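Local coordinates for protein VIN1 (Oscarella pearsei, PDB 6BFI) that binds actin filaments and may play a role in cell-cell adhesion in a sponge, at residues Pro661-Lys665 against Asp666-Ile670; Ala703-Ser706 against Lys707-Gly711. One frame throughout, in Å; residues are numbered along the deposited sequence.

Contact 1 (Pro661-Lys665 against Asp666-Ile670); sequences PLPPK and DQNPI
Pro664 and Gln667 close a beta-turn on the loop that leads into helix 669-682, part of the all-helical architecture of the vinculin/alpha-catenin family. The two residues at the corner, Lys665 and Asp666, have the backbone angles of a type I turn. Gln667 N donates to Pro664 O over 3.1 Å. Asn668 N reaches the same oxygen over 3.5 Å, a weak second bond, so this one carbonyl ties down two successive amides just before the helix starts.

The side chains follow the turn. With CG of Gln667 anti to its carbonyl carbon (chi1 -53°) and the chain extended beyond it, the amide is carried back alongside the Pro664 ring, the two side chains crossing at a slant. There NE2 of Gln667 lies 3.8 Å from Pro664 CG, and CD is 3.9 Å from Pro664 CB: an amide resting on aliphatic ring carbons, on the exposed side of the turn. At the corner itself, Lys665 and Asp666 do not pair. Lys665 NZ stays 6.8 Å from Asp666 OD1, and what meets the carboxylate is the lower part of the lysine chain, at CG.

Deeper in, Pro663 and Asn668 meet with their side chains at about a right angle. Asn668 occupies the N-cap position but makes no capping bond with its side chain; its side-chain ND2 hydrogen-bonds instead to Ser706 on helix 690-710. Pro663 carries the loop onto the new helix, where its carbonyl oxygen accepts a hydrogen bond from His672 NE2. Against the buried asparagine the proline ring offers its beta carbon, Pro663 CB standing 4.0 Å from Asn668 CB and 3.8 Å from OD1 of the same asparagine.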
# COMPACT_ATOMS: atom_id res chain seq x y z
N PRO A 661 -20.69 -25.29 13.38
CA PRO A 661 -21.26 -24.20 12.58
C PRO A 661 -21.04 -22.84 13.22
O PRO A 661 -20.90 -22.72 14.44
CB PRO A 661 -22.75 -24.56 12.51
CG PRO A 661 -22.76 -26.04 12.61
CD PRO A 661 -21.64 -26.40 13.54
N LEU A 662 -21.01 -21.82 12.38
CA LEU A 662 -20.70 -20.47 12.84
C LEU A 662 -21.80 -19.96 13.77
O LEU A 662 -22.98 -20.25 13.55
CB LEU A 662 -20.55 -19.52 11.65
CG LEU A 662 -19.22 -19.57 10.90
CD1 LEU A 662 -19.32 -18.81 9.59
CD2 LEU A 662 -18.12 -18.99 11.77
N PRO A 663 -21.44 -19.20 14.80
CA PRO A 663 -22.46 -18.51 15.60
C PRO A 663 -23.16 -17.46 14.77
O PRO A 663 -22.68 -17.10 13.68
CB PRO A 663 -21.64 -17.87 16.73
CG PRO A 663 -20.32 -18.58 16.73
CD PRO A 663 -20.08 -18.97 15.30
N PRO A 664 -24.31 -16.97 15.22
CA PRO A 664 -24.96 -15.86 14.51
C PRO A 664 -24.02 -14.67 14.38
O PRO A 664 -23.30 -14.31 15.32
CB PRO A 664 -26.17 -15.53 15.39
CG PRO A 664 -26.48 -16.81 16.08
CD PRO A 664 -25.14 -17.47 16.33
N LYS A 665 -24.02 -14.06 13.19
CA LYS A 665 -23.04 -13.03 12.86
C LYS A 665 -23.13 -11.84 13.82
O LYS A 665 -22.10 -11.25 14.17
CB LYS A 665 -23.22 -12.58 11.42
CG LYS A 665 -24.62 -12.83 10.86
CD LYS A 665 -24.83 -12.11 9.54
CE LYS A 665 -23.76 -12.48 8.52
NZ LYS A 665 -23.94 -11.75 7.24
N ASP A 666 -24.34 -11.49 14.24
CA ASP A 666 -24.52 -10.32 15.09
C ASP A 666 -23.95 -10.51 16.49
O ASP A 666 -23.66 -9.52 17.17
CB ASP A 666 -26.00 -9.96 15.20
CG ASP A 666 -26.65 -9.76 13.85
OD1 ASP A 666 -27.03 -10.77 13.22
OD2 ASP A 666 -26.79 -8.60 13.42
N GLN A 667 -23.77 -11.75 16.93
CA GLN A 667 -23.46 -12.02 18.33
C GLN A 667 -21.99 -12.28 18.61
O GLN A 667 -21.53 -12.01 19.72
CB GLN A 667 -24.28 -13.23 18.82
CG GLN A 667 -25.77 -13.09 18.57
CD GLN A 667 -26.57 -14.26 19.10
OE1 GLN A 667 -26.07 -15.07 19.89
NE2 GLN A 667 -27.83 -14.36 18.68
N ASN A 668 -21.23 -12.78 17.63
CA ASN A 668 -19.83 -13.17 17.85
C ASN A 668 -18.97 -12.71 16.68
O ASN A 668 -18.50 -13.52 15.87
CB ASN A 668 -19.71 -14.68 18.04
CG ASN A 668 -20.29 -15.15 19.36
OD1 ASN A 668 -21.50 -15.33 19.49
ND2 ASN A 668 -19.43 -15.34 20.35
N PRO A 669 -18.72 -11.40 16.56
CA PRO A 669 -17.82 -10.93 15.49
C PRO A 669 -16.39 -11.44 15.64
O PRO A 669 -15.76 -11.84 14.65
CB PRO A 669 -17.89 -9.40 15.62
CG PRO A 669 -19.12 -9.12 16.42
CD PRO A 669 -19.27 -10.28 17.35
N ILE A 670 -15.87 -11.43 16.87
CA ILE A 670 -14.52 -11.93 17.12
C ILE A 670 -14.42 -13.39 16.69
O ILE A 670 -13.43 -13.81 16.07
CB ILE A 670 -14.15 -11.75 18.60
CG1 ILE A 670 -14.22 -10.27 18.99
CG2 ILE A 670 -12.77 -12.31 18.88
CD1 ILE A 670 -13.95 -10.02 20.46

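Contact 2 (Ala703-Ser706 against Lys707-Gly711); sequences AMMS and KYTRG
Met704 and Tyr708, one turn apart near the C-terminal end of helix 690-710, form the tight side of this contact. The phenol ring lies back over the helix, with Met704 O 3.0 Å above one face and offset toward the rim. Bends at chi2 and chi3 curl the methionine round, bringing Met704 CE to 3.2 Å from Tyr708 OH, a close approach. That hydroxyl is hydrogen-bonded to Glu650 on helix 649-659, while Asp721 of helix 718-745 also touches the tyrosine. A leucine in place of Tyr708 would probably leave Glu650 without this hydroxyl partner and open a gap beside the Met704 methyl.

The looser side runs through Lys707 and Arg710. Lys707 is partly exposed and runs out from the preceding turn to touch Glu653 of helix 649-659; exposed Arg710 brings little more than CB, 3.5 Å from Ser706 O. Arg710 N still donates to Ser706 O over 3.0 Å. Thr709 OG1, turned back by a chi1 of 76°, gives that carbonyl a second donor at 3.1 Å. Ser706 O thus takes two donors, and the Thr709 hydroxyl spends its proton on a carbonyl of its own helix.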
# COMPACT_ATOMS: atom_id res chain seq x y z
N ALA A 703 -10.96 -17.24 19.45
CA ALA A 703 -12.32 -17.73 19.68
C ALA A 703 -12.63 -17.82 21.17
O ALA A 703 -13.73 -17.46 21.61
CB ALA A 703 -12.51 -19.10 19.01
N MET A 704 -11.66 -18.30 21.96
CA MET A 704 -11.85 -18.31 23.41
C MET A 704 -12.08 -16.90 23.94
O MET A 704 -12.92 -16.69 24.82
CB MET A 704 -10.66 -18.96 24.10
CG MET A 704 -10.45 -20.41 23.72
SD MET A 704 -11.98 -21.36 23.82
CE MET A 704 -12.34 -21.25 25.57
N MET A 705 -11.34 -15.92 23.41
CA MET A 705 -11.56 -14.53 23.82
C MET A 705 -12.98 -14.10 23.50
O MET A 705 -13.65 -13.48 24.34
CB MET A 705 -10.56 -13.59 23.14
CG MET A 705 -10.95 -12.12 23.35
SD MET A 705 -9.85 -10.88 22.64
CE MET A 705 -8.34 -11.22 23.53
N SER A 706 -13.46 -14.41 22.30
CA SER A 706 -14.85 -14.10 21.95
C SER A 706 -15.81 -14.66 22.99
O SER A 706 -16.68 -13.94 23.50
CB SER A 706 -15.17 -14.66 20.56
OG SER A 706 -16.55 -14.52 20.27
N LYS A 707 -15.63 -15.94 23.34
CA LYS A 707 -16.49 -16.55 24.36
C LYS A 707 -16.39 -15.81 25.69
O LYS A 707 -17.40 -15.67 26.40
CB LYS A 707 -16.12 -18.02 24.53
CG LYS A 707 -16.86 -18.73 25.66
CD LYS A 707 -16.58 -20.23 25.64
CE LYS A 707 -17.17 -20.91 26.85
NZ LYS A 707 -16.53 -20.46 28.12
N TYR A 708 -15.20 -15.33 26.04
CA TYR A 708 -15.02 -14.69 27.34
C TYR A 708 -15.61 -13.28 27.38
O TYR A 708 -16.10 -12.85 28.43
CB TYR A 708 -13.54 -14.67 27.71
CG TYR A 708 -12.96 -16.05 27.89
CD1 TYR A 708 -13.75 -17.11 28.32
CD2 TYR A 708 -11.62 -16.30 27.60
CE1 TYR A 708 -13.23 -18.38 28.47
CE2 TYR A 708 -11.09 -17.57 27.75
CZ TYR A 708 -11.90 -18.60 28.19
OH TYR A 708 -11.37 -19.86 28.34
N THR A 709 -15.56 -12.54 26.27
CA THR A 709 -16.23 -11.24 26.25
C THR A 709 -17.74 -11.40 26.17
O THR A 709 -18.48 -10.52 26.64
CB THR A 709 -15.74 -10.38 25.08
OG1 THR A 709 -16.33 -10.85 23.86
CG2 THR A 709 -14.23 -10.44 24.96
N ARG A 710 -18.23 -12.50 25.60
CA ARG A 710 -19.67 -12.72 25.54
C ARG A 710 -20.28 -12.99 26.91
O ARG A 710 -21.49 -12.83 27.07
CB ARG A 710 -20.00 -13.87 24.59
CG ARG A 710 -21.41 -13.82 24.03
CD ARG A 710 -22.07 -15.20 24.00
NE ARG A 710 -21.29 -16.18 23.27
CZ ARG A 710 -20.59 -17.16 23.84
NH1 ARG A 710 -20.59 -17.29 25.16
NH2 ARG A 710 -19.91 -18.01 23.09
N GLY A 711 -19.47 -13.37 27.89
CA GLY A 711 -19.98 -13.70 29.21
C GLY A 711 -20.60 -12.52 29.95
O GLY A 711 -19.90 -11.55 30.27

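How the contacts relate
Contact 1 comes first along the chain and contact 2 follows one helix later; their centres lie about 11 Å apart, on the same side of the chain's centre. They touch directly where the start of helix 669-682 meets the last turns of helix 690-710. Asn668 ND2 is 3.0 Å from Ser706 OG, a probable hydrogen bond that joins the N-cap residue of one helix to the buried serine of the other. Just beyond it the join is apolar, with Ile670 CB 3.7 Å from Ser706 CB. Arg710 packs against Asn668 as well. Thus the turn of 661-670 and the helix end of 703-711 meet in one small interface between consecutive helices.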